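Local coordinates for protein rhamnonate dehydratase (Gibberella zeae PH-1, PDB 3FXG) that probably catalyses the magnesium-dependent dehydration of L-rhamnonate, as a member of the enolase superfamily, at residues M300-G303 with E307-K310; P321-A326 with H333-Q338. All blocks are in the same frame, centred on the assembly; numbering follows the deposited sequence.

Overall arrangement
Interactions 1 and 2 follow each other along the chain in the C-terminal barrel domain. Interaction 1 joins the loop after strand 294-295 to helix 305-316. Interaction 2 joins the next loop to helix 329-335. Their centres are 11 Å apart, and the two helices pack together. L308 CG lies 3.6 Å from F334 CZ, and L309 CD2 lies 3.9 Å from F334 CE1. The loops also meet, with W301 CH2 4.1 Å from H325 CE1. The magnesium ion, bound at D222, E248 and E275, is about 14 Å from the side chain of L302 and about 10 Å from that of V323. H325 touches the metal ligand E275.

Interaction 1. Residues M300-G303 with E307-K310; sequences MWLG and ELLK
L302 and L308 meet through their methyl groups, with L302 CD1 3.9 Å from L308 CD1. The two side chains cross at about a right angle. L302 CD1 also rests 4.0 Å from L308 CA, so this methyl lies against the helix backbone as well as the side chain. The other branch, L302 CD2, approaches L308 CB. L308 has CG anti to its backbone N (chi1 180°), and its CD1 branch reaches L302. P297 touches both leucines, and F283 packs on L302.

The contact belongs to the TIM-barrel-like domain of the enolase superfamily. It joins the loop after strand 294-295 to the first turns of helix 305-316. The nearest CA atoms across the contact are those of G303 and E307, 5.7 Å apart. A water bridges these two residues: it donates to G303 O at 2.7 Å and accepts from E307 N at 2.8 Å. The CB of E307 points at the loop, 4.3 Å from G303 C. Its chain then bends at chi2 (80°) and leads the carboxylate away, where OE1 forms a salt bridge with R280 of helix 279-287.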
loop_
_atom_site.group_PDB
_atom_site.type_symbol
_atom_site.label_atom_id
_atom_site.label_comp_id
_atom_site.label_asym_id
_atom_site.label_seq_id
_atom_site.Cartn_x
_atom_site.Cartn_y
_atom_site.Cartn_z
HETATM N N MSE A 300 -9.764 -33.424 -11.056
HETATM C CA MSE A 300 -10.217 -33.742 -12.404
HETATM C C MSE A 300 -10.540 -32.489 -13.209
HETATM O O MSE A 300 -10.857 -32.577 -14.394
HETATM C CB MSE A 300 -11.459 -34.641 -12.350
HETATM C CG MSE A 300 -11.193 -36.064 -11.869
HETATM SE SE MSE A 300 -12.838 -37.084 -11.670
HETATM C CE MSE A 300 -13.395 -36.342 -9.988
ATOM N N TRP A 301 -10.441 -31.320 -12.578
ATOM C CA TRP A 301 -10.770 -30.077 -13.264
ATOM C C TRP A 301 -9.650 -29.043 -13.401
ATOM O O TRP A 301 -9.504 -28.433 -14.465
ATOM C CB TRP A 301 -11.959 -29.388 -12.575
ATOM C CG TRP A 301 -13.179 -30.248 -12.335
ATOM C CD1 TRP A 301 -13.455 -31.467 -12.887
ATOM C CD2 TRP A 301 -14.304 -29.924 -11.500
ATOM N NE1 TRP A 301 -14.681 -31.921 -12.452
ATOM C CE2 TRP A 301 -15.224 -30.994 -11.601
ATOM C CE3 TRP A 301 -14.624 -28.833 -10.678
ATOM C CZ2 TRP A 301 -16.445 -31.005 -10.911
ATOM C CZ3 TRP A 301 -15.838 -28.843 -9.988
ATOM C CH2 TRP A 301 -16.733 -29.925 -10.112
ATOM N N LEU A 302 -8.868 -28.846 -12.338
ATOM C CA LEU A 302 -7.816 -27.820 -12.320
ATOM C C LEU A 302 -6.655 -27.953 -13.298
ATOM O O LEU A 302 -5.989 -26.957 -13.599
ATOM C CB LEU A 302 -7.230 -27.669 -10.909
ATOM C CG LEU A 302 -5.938 -28.450 -10.623
ATOM C CD1 LEU A 302 -5.198 -27.826 -9.446
ATOM C CD2 LEU A 302 -6.265 -29.909 -10.357
ATOM N N GLY A 303 -6.397 -29.166 -13.775
ATOM C CA GLY A 303 -5.299 -29.374 -14.702
ATOM C C GLY A 303 -4.692 -30.761 -14.578
ATOM O O GLY A 303 -3.969 -31.217 -15.467
ATOM N N GLU A 307 -0.200 -30.704 -12.208
ATOM C CA GLU A 307 -0.386 -29.292 -11.872
ATOM C C GLU A 307 -0.785 -29.137 -10.402
ATOM O O GLU A 307 -0.394 -28.170 -9.748
ATOM C CB GLU A 307 -1.457 -28.662 -12.768
ATOM C CG GLU A 307 -1.647 -27.154 -12.558
ATOM C CD GLU A 307 -0.589 -26.303 -13.255
ATOM O OE1 GLU A 307 0.615 -26.629 -13.158
ATOM O OE2 GLU A 307 -0.963 -25.293 -13.894
ATOM N N LEU A 308 -1.566 -30.086 -9.887
ATOM C CA LEU A 308 -2.000 -30.035 -8.493
ATOM C C LEU A 308 -0.806 -30.097 -7.546
ATOM O O LEU A 308 -0.801 -29.455 -6.498
ATOM C CB LEU A 308 -2.965 -31.186 -8.188
ATOM C CG LEU A 308 -3.497 -31.263 -6.754
ATOM C CD1 LEU A 308 -4.171 -29.943 -6.361
ATOM C CD2 LEU A 308 -4.484 -32.415 -6.651
ATOM N N LEU A 309 0.206 -30.880 -7.906
ATOM C CA LEU A 309 1.401 -30.980 -7.077
ATOM C C LEU A 309 2.067 -29.606 -6.962
ATOM O O LEU A 309 2.594 -29.248 -5.912
ATOM C CB LEU A 309 2.390 -31.981 -7.685
ATOM C CG LEU A 309 1.965 -33.453 -7.646
ATOM C CD1 LEU A 309 2.898 -34.290 -8.517
ATOM C CD2 LEU A 309 1.981 -33.944 -6.208
ATOM N N LYS A 310 2.037 -28.840 -8.048
ATOM C CA LYS A 310 2.641 -27.508 -8.053
ATOM C C LYS A 310 1.789 -26.510 -7.269
ATOM O O LYS A 310 2.313 -25.613 -6.615
ATOM C CB LYS A 310 2.839 -27.016 -9.488
ATOM C CG LYS A 310 3.853 -27.848 -10.275
ATOM C CD LYS A 310 4.154 -27.239 -11.630
ATOM C CE LYS A 310 5.221 -28.046 -12.369
ATOM N NZ LYS A 310 4.757 -29.429 -12.656
HETATM O O HOH W 1 -1.578 -31.868 -14.382
#

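Interaction 2. Residues P321-A326 with H333-Q338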
loop_
_atom_site.group_PDB
_atom_site.type_symbol
_atom_site.label_atom_id
_atom_site.label_comp_id
_atom_site.label_asym_id
_atom_site.label_seq_id
_atom_site.Cartn_x
_atom_site.Cartn_y
_atom_site.Cartn_z
ATOM N N PRO A 321 -3.458 -24.999 3.860
ATOM C CA PRO A 321 -3.851 -26.370 3.535
ATOM C C PRO A 321 -4.611 -26.497 2.222
ATOM O O PRO A 321 -5.336 -25.586 1.813
ATOM C CB PRO A 321 -4.700 -26.782 4.737
ATOM C CG PRO A 321 -5.303 -25.490 5.183
ATOM C CD PRO A 321 -4.141 -24.526 5.077
ATOM N N VAL A 322 -4.420 -27.637 1.565
ATOM C CA VAL A 322 -5.092 -27.940 0.313
ATOM C C VAL A 322 -5.970 -29.156 0.587
ATOM O O VAL A 322 -5.467 -30.215 0.956
ATOM C CB VAL A 322 -4.083 -28.303 -0.808
ATOM C CG1 VAL A 322 -4.833 -28.649 -2.082
ATOM C CG2 VAL A 322 -3.130 -27.139 -1.061
ATOM N N VAL A 323 -7.280 -28.989 0.436
ATOM C CA VAL A 323 -8.236 -30.073 0.647
ATOM C C VAL A 323 -9.077 -30.108 -0.625
ATOM O O VAL A 323 -10.080 -29.410 -0.735
ATOM C CB VAL A 323 -9.149 -29.796 1.861
ATOM C CG1 VAL A 323 -10.135 -30.948 2.053
ATOM C CG2 VAL A 323 -8.303 -29.611 3.118
ATOM N N PRO A 324 -8.660 -30.915 -1.613
ATOM C CA PRO A 324 -9.383 -31.019 -2.880
ATOM C C PRO A 324 -10.859 -31.377 -2.774
ATOM O O PRO A 324 -11.311 -31.955 -1.786
ATOM C CB PRO A 324 -8.569 -32.052 -3.664
ATOM C CG PRO A 324 -7.902 -32.857 -2.601
ATOM C CD PRO A 324 -7.506 -31.828 -1.589
ATOM N N HIS A 325 -11.603 -31.003 -3.807
ATOM C CA HIS A 325 -13.035 -31.255 -3.878
ATOM C C HIS A 325 -13.322 -32.683 -4.324
ATOM O O HIS A 325 -13.017 -33.052 -5.458
ATOM C CB HIS A 325 -13.670 -30.248 -4.848
ATOM C CG HIS A 325 -15.070 -30.589 -5.253
ATOM N ND1 HIS A 325 -15.355 -31.515 -6.234
ATOM C CD2 HIS A 325 -16.264 -30.130 -4.809
ATOM C CE1 HIS A 325 -16.665 -31.611 -6.378
ATOM N NE2 HIS A 325 -17.240 -30.782 -5.524
ATOM N N ALA A 326 -13.903 -33.478 -3.424
ATOM C CA ALA A 326 -14.247 -34.875 -3.700
ATOM C C ALA A 326 -13.109 -35.577 -4.434
ATOM O O ALA A 326 -12.042 -35.793 -3.861
ATOM C CB ALA A 326 -15.530 -34.938 -4.525
ATOM N N HIS A 333 -4.873 -40.363 -3.213
ATOM C CA HIS A 333 -3.441 -40.551 -3.399
ATOM C C HIS A 333 -2.672 -39.253 -3.199
ATOM O O HIS A 333 -1.524 -39.263 -2.759
ATOM C CB HIS A 333 -3.151 -41.126 -4.788
ATOM C CG HIS A 333 -3.375 -42.604 -4.889
ATOM N ND1 HIS A 333 -4.632 -43.172 -4.888
ATOM C CD2 HIS A 333 -2.500 -43.631 -5.008
ATOM C CE1 HIS A 333 -4.521 -44.484 -5.006
ATOM N NE2 HIS A 333 -3.238 -44.788 -5.081
ATOM N N PHE A 334 -3.314 -38.139 -3.521
ATOM C CA PHE A 334 -2.682 -36.840 -3.359
ATOM C C PHE A 334 -2.665 -36.425 -1.889
ATOM O O PHE A 334 -1.615 -36.080 -1.347
ATOM C CB PHE A 334 -3.426 -35.789 -4.184
ATOM C CG PHE A 334 -2.906 -34.398 -3.991
ATOM C CD1 PHE A 334 -1.680 -34.020 -4.519
ATOM C CD2 PHE A 334 -3.634 -33.472 -3.250
ATOM C CE1 PHE A 334 -1.180 -32.737 -4.309
ATOM C CE2 PHE A 334 -3.142 -32.187 -3.035
ATOM C CZ PHE A 334 -1.913 -31.823 -3.566
ATOM N N GLN A 335 -3.829 -36.464 -1.245
ATOM C CA GLN A 335 -3.947 -36.072 0.159
ATOM C C GLN A 335 -3.052 -36.835 1.121
ATOM O O GLN A 335 -2.568 -36.279 2.105
ATOM C CB GLN A 335 -5.395 -36.221 0.644
ATOM C CG GLN A 335 -6.354 -35.168 0.130
ATOM C CD GLN A 335 -5.773 -33.770 0.202
ATOM O OE1 GLN A 335 -4.920 -33.406 -0.605
ATOM N NE2 GLN A 335 -6.223 -32.982 1.176
ATOM N N ILE A 336 -2.835 -38.112 0.844
ATOM C CA ILE A 336 -2.023 -38.943 1.722
ATOM C C ILE A 336 -0.521 -38.688 1.577
ATOM O O ILE A 336 0.264 -39.112 2.421
ATOM C CB ILE A 336 -2.300 -40.444 1.437
ATOM C CG1 ILE A 336 -1.933 -41.297 2.651
ATOM C CG2 ILE A 336 -1.507 -40.898 0.221
ATOM C CD1 ILE A 336 -2.872 -41.109 3.821
ATOM N N SER A 337 -0.129 -37.960 0.533
ATOM C CA SER A 337 1.289 -37.740 0.256
ATOM C C SER A 337 1.938 -36.377 0.468
ATOM O O SER A 337 3.165 -36.272 0.393
ATOM C CB SER A 337 1.570 -38.157 -1.186
ATOM O OG SER A 337 0.867 -37.313 -2.082
ATOM N N GLN A 338 1.154 -35.340 0.729
ATOM C CA GLN A 338 1.729 -34.011 0.890
ATOM C C GLN A 338 1.824 -33.523 2.334
ATOM O O GLN A 338 1.174 -34.059 3.234
ATOM C CB GLN A 338 0.930 -33.005 0.053
ATOM C CG GLN A 338 0.769 -33.413 -1.408
ATOM C CD GLN A 338 2.095 -33.504 -2.148
ATOM O OE1 GLN A 338 2.492 -34.575 -2.608
ATOM N NE2 GLN A 338 2.782 -32.378 -2.266
#
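The backbone of 321-326 is largely extended, while 333-335 is helical, and the closest CA atoms are those of V323 and Q335, 7.4 Å apart. The two segments lie in the TIM-barrel-like domain of the enolase superfamily. The extended loop runs beside strand 294-295, with backbone hydrogen bonds between P321 and I295 and between V323 and I295. Helix 329-335 follows it in the chain.

V322 and F334 form the apolar part of the contact. Their side chains cross at about a right angle. V322 CG1 comes to the edge of the F334 ring, near its plane, 4.0 Å from CE2. With CG anti to the backbone N (chi1 175°), the F334 ring extends far enough to meet this methyl. P324 CG approaches the same ring obliquely, 4.4 Å from F334 CD2. A312 of helix 305-316 also touches the ring, which is thus shared between the loop and that helix.

Q335 makes the polar part. Its chain bends at chi2 (-45°), which brings the amide over to the loop. Q335 NE2 is held by two backbone carbonyls, V322 O and F343 O, which together fix the rotation of the buried amide. On the loop side, Q335 NE2 donates to V322 O at 2.9 Å. The bond is fairly straight, with an N-H...O angle of 163°. The nitrogen lies in the carbonyl plane of V322, on a lone pair of the oxygen, and V322 O sits close to the amide plane of Q335.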